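Local coordinates for protein signal recognition particle receptor FtsY (Sulfolobus acidocaldarius, PDB 5L3S) that serves as an archaeal receptor for the signal recognition particle, an SRP-family GTPase pairing an N-terminal helical bundle with a P-loop nucleotide-binding domain, at residues I133-D138 with V187-A192. Residues are numbered along the deposited sequence; the frame is centred on the assembly and turned at random.
Sequences IIAASD and VLIDTA
I133 and V187 meet side by side on one face of two parallel strands, I133 CG1 lying 3.7 Å from V187 CG2 as the two side chains slant across each other. I133 turns CG1 between its own backbone N and carbonyl carbon (chi1 70°), which sets CG1 against V187 CG2, and the extended chi2 (177°) keeps CD1 near the same methyl. Further along this face A135 CB packs against I189 CG1 at 4.0 Å, and the CG2 branch of I189 sits beside CB and OG of S137. Helix 168-181 covers the row, with A179 on I133 and V187, A175 on A135 and V171 on S137; the hydroxyl of S137 bonds to P168 O. Between the strands the backbone ladder is regular at first: L188 N gives a nearly straight bond to I133 O (3.0 Å), A135 N reaches L188 O, and D190 N reaches A135 O. These are neighbouring strands of the central, mainly parallel sheet of the P-loop GTPase domain. I134 and L188 point to the opposite face, where I134 CG2 lies 3.7 Å from L188 O while L188 packs on helix 114-127. The regular pairing stops at A136, the centre of an inverse gamma turn, and a water bridges the strands beyond, donating to S137 O (2.6 Å) and accepting from A192 N (2.8 Å). Past it the D138 carboxylate, CG anti to the backbone N (chi1 178°), lies alongside A192, its OD1 3.3 Å from A192 CB. That oxygen also takes the backbone N-H groups of F140 and R141, which probably hold the carboxylate in place; D138 touches the bound phosphoaminophosphonic acid-guanylate ester. D190, its carboxylate near the magnesium ion, bonds through OD2 to the hydroxyl of T115 in the probable Walker A loop.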
ATOM      1  N   ILE B 133       3.888   3.773  27.474  1.00 28.62           N
ATOM      2  CA  ILE B 133       3.365   5.091  27.121  1.00 31.65           C
ATOM      3  C   ILE B 133       3.680   5.342  25.658  1.00 28.96           C
ATOM      4  O   ILE B 133       4.614   4.758  25.095  1.00 28.70           O
ATOM      5  CB  ILE B 133       3.933   6.244  27.979  1.00 35.90           C
ATOM      6  CG1 ILE B 133       5.406   6.490  27.661  1.00 41.08           C
ATOM      7  CG2 ILE B 133       3.723   5.985  29.466  1.00 34.04           C
ATOM      8  CD1 ILE B 133       5.981   7.662  28.422  1.00 52.39           C
ATOM      9  N   ILE B 134       2.886   6.202  25.033  1.00 24.34           N
ATOM     10  CA  ILE B 134       3.045   6.503  23.624  1.00 22.50           C
ATOM     11  C   ILE B 134       3.513   7.937  23.482  1.00 25.96           C
ATOM     12  O   ILE B 134       2.988   8.831  24.150  1.00 26.34           O
ATOM     13  CB  ILE B 134       1.696   6.380  22.890  1.00 24.72           C
ATOM     14  CG1 ILE B 134       1.093   4.993  23.119  1.00 28.66           C
ATOM     15  CG2 ILE B 134       1.855   6.733  21.408  1.00 20.95           C
ATOM     16  CD1 ILE B 134      -0.339   4.844  22.631  1.00 28.84           C
ATOM     17  N   ALA B 135       4.520   8.137  22.636  1.00 24.82           N
ATOM     18  CA  ALA B 135       4.948   9.467  22.228  1.00 25.13           C
ATOM     19  C   ALA B 135       4.253   9.829  20.912  1.00 20.36           C
ATOM     20  O   ALA B 135       4.441   9.150  19.891  1.00 24.41           O
ATOM     21  CB  ALA B 135       6.448   9.493  22.040  1.00 23.99           C
ATOM     22  N   ALA B 136       3.465  10.900  20.937  1.00 22.45           N
ATOM     23  CA  ALA B 136       2.776  11.398  19.744  1.00 22.12           C
ATOM     24  C   ALA B 136       3.716  12.249  18.902  1.00 22.64           C
ATOM     25  O   ALA B 136       3.553  13.463  18.802  1.00 23.07           O
ATOM     26  CB  ALA B 136       1.540  12.191  20.142  1.00 20.44           C
ATOM     27  N   SER B 137       4.702  11.608  18.284  1.00 22.22           N
ATOM     28  CA  SER B 137       5.744  12.340  17.562  1.00 23.13           C
ATOM     29  C   SER B 137       5.458  12.590  16.064  1.00 24.05           C
ATOM     30  O   SER B 137       6.345  13.023  15.341  1.00 27.92           O
ATOM     31  CB  SER B 137       7.112  11.675  17.760  1.00 24.07           C
ATOM     32  OG  SER B 137       7.641  11.973  19.049  1.00 26.21           O
ATOM     33  N   ASP B 138       4.235  12.306  15.610  1.00 20.21           N
ATOM     34  CA  ASP B 138       3.732  12.895  14.355  1.00 20.32           C
ATOM     35  C   ASP B 138       3.092  14.222  14.709  1.00 21.63           C
ATOM     36  O   ASP B 138       1.950  14.266  15.165  1.00 23.36           O
ATOM     37  CB  ASP B 138       2.685  12.005  13.689  1.00 16.20           C
ATOM     38  CG  ASP B 138       2.106  12.613  12.399  1.00 21.81           C
ATOM     39  OD1 ASP B 138       2.360  13.797  12.084  1.00 26.29           O
ATOM     40  OD2 ASP B 138       1.370  11.886  11.699  1.00 24.72           O
ATOM     41  N   VAL B 187       8.373   2.652  25.940  1.00 27.57           N
ATOM     42  CA  VAL B 187       7.888   3.810  25.197  1.00 22.49           C
ATOM     43  C   VAL B 187       7.766   3.471  23.705  1.00 24.75           C
ATOM     44  O   VAL B 187       8.703   2.934  23.113  1.00 26.29           O
ATOM     45  CB  VAL B 187       8.833   5.012  25.348  1.00 24.92           C
ATOM     46  CG1 VAL B 187       8.403   6.172  24.402  1.00 26.22           C
ATOM     47  CG2 VAL B 187       8.874   5.458  26.788  1.00 29.27           C
ATOM     48  N   LEU B 188       6.615   3.791  23.109  1.00 25.56           N
ATOM     49  CA  LEU B 188       6.389   3.579  21.675  1.00 25.50           C
ATOM     50  C   LEU B 188       6.275   4.926  20.998  1.00 27.16           C
ATOM     51  O   LEU B 188       5.402   5.702  21.343  1.00 23.54           O
ATOM     52  CB  LEU B 188       5.086   2.801  21.443  1.00 23.47           C
ATOM     53  CG  LEU B 188       5.028   1.468  22.180  1.00 28.27           C
ATOM     54  CD1 LEU B 188       3.713   0.775  21.914  1.00 35.74           C
ATOM     55  CD2 LEU B 188       6.174   0.610  21.720  1.00 23.56           C
ATOM     56  N   ILE B 189       7.144   5.187  20.024  1.00 23.17           N
ATOM     57  CA  ILE B 189       7.178   6.472  19.343  1.00 21.79           C
ATOM     58  C   ILE B 189       6.501   6.407  17.976  1.00 22.74           C
ATOM     59  O   ILE B 189       6.939   5.663  17.100  1.00 21.96           O
ATOM     60  CB  ILE B 189       8.635   6.960  19.189  1.00 22.57           C
ATOM     61  CG1 ILE B 189       9.293   7.031  20.584  1.00 22.22           C
ATOM     62  CG2 ILE B 189       8.670   8.320  18.487  1.00 21.04           C
ATOM     63  CD1 ILE B 189      10.798   7.257  20.570  1.00 20.65           C
ATOM     64  N   ASP B 190       5.419   7.164  17.812  1.00 19.38           N
ATOM     65  CA  ASP B 190       4.758   7.278  16.507  1.00 21.68           C
ATOM     66  C   ASP B 190       5.466   8.371  15.732  1.00 25.42           C
ATOM     67  O   ASP B 190       5.898   9.358  16.321  1.00 20.54           O
ATOM     68  CB  ASP B 190       3.269   7.629  16.692  1.00 19.58           C
ATOM     69  CG  ASP B 190       2.412   7.306  15.444  1.00 24.48           C
ATOM     70  OD1 ASP B 190       2.949   6.737  14.471  1.00 19.26           O
ATOM     71  OD2 ASP B 190       1.198   7.604  15.466  1.00 25.51           O
ATOM     72  N   THR B 191       5.581   8.216  14.411  1.00 21.43           N
ATOM     73  CA  THR B 191       6.189   9.254  13.591  1.00 21.54           C
ATOM     74  C   THR B 191       5.319   9.505  12.372  1.00 24.67           C
ATOM     75  O   THR B 191       4.537   8.635  11.962  1.00 22.09           O
ATOM     76  CB  THR B 191       7.637   8.878  13.111  1.00 19.77           C
ATOM     77  OG1 THR B 191       7.583   7.773  12.197  1.00 22.42           O
ATOM     78  CG2 THR B 191       8.541   8.531  14.279  1.00 23.07           C
ATOM     79  N   ALA B 192       5.426  10.701  11.805  1.00 21.25           N
ATOM     80  CA  ALA B 192       4.678  10.994  10.580  1.00 17.18           C
ATOM     81  C   ALA B 192       5.114  10.119   9.400  1.00 21.20           C
ATOM     82  O   ALA B 192       6.262   9.679   9.314  1.00 21.68           O
ATOM     83  CB  ALA B 192       4.796  12.462  10.218  1.00 15.96           C
TER
HETATM   84  O   HOH W   1       7.141  12.698  12.839  1.00 20.61           O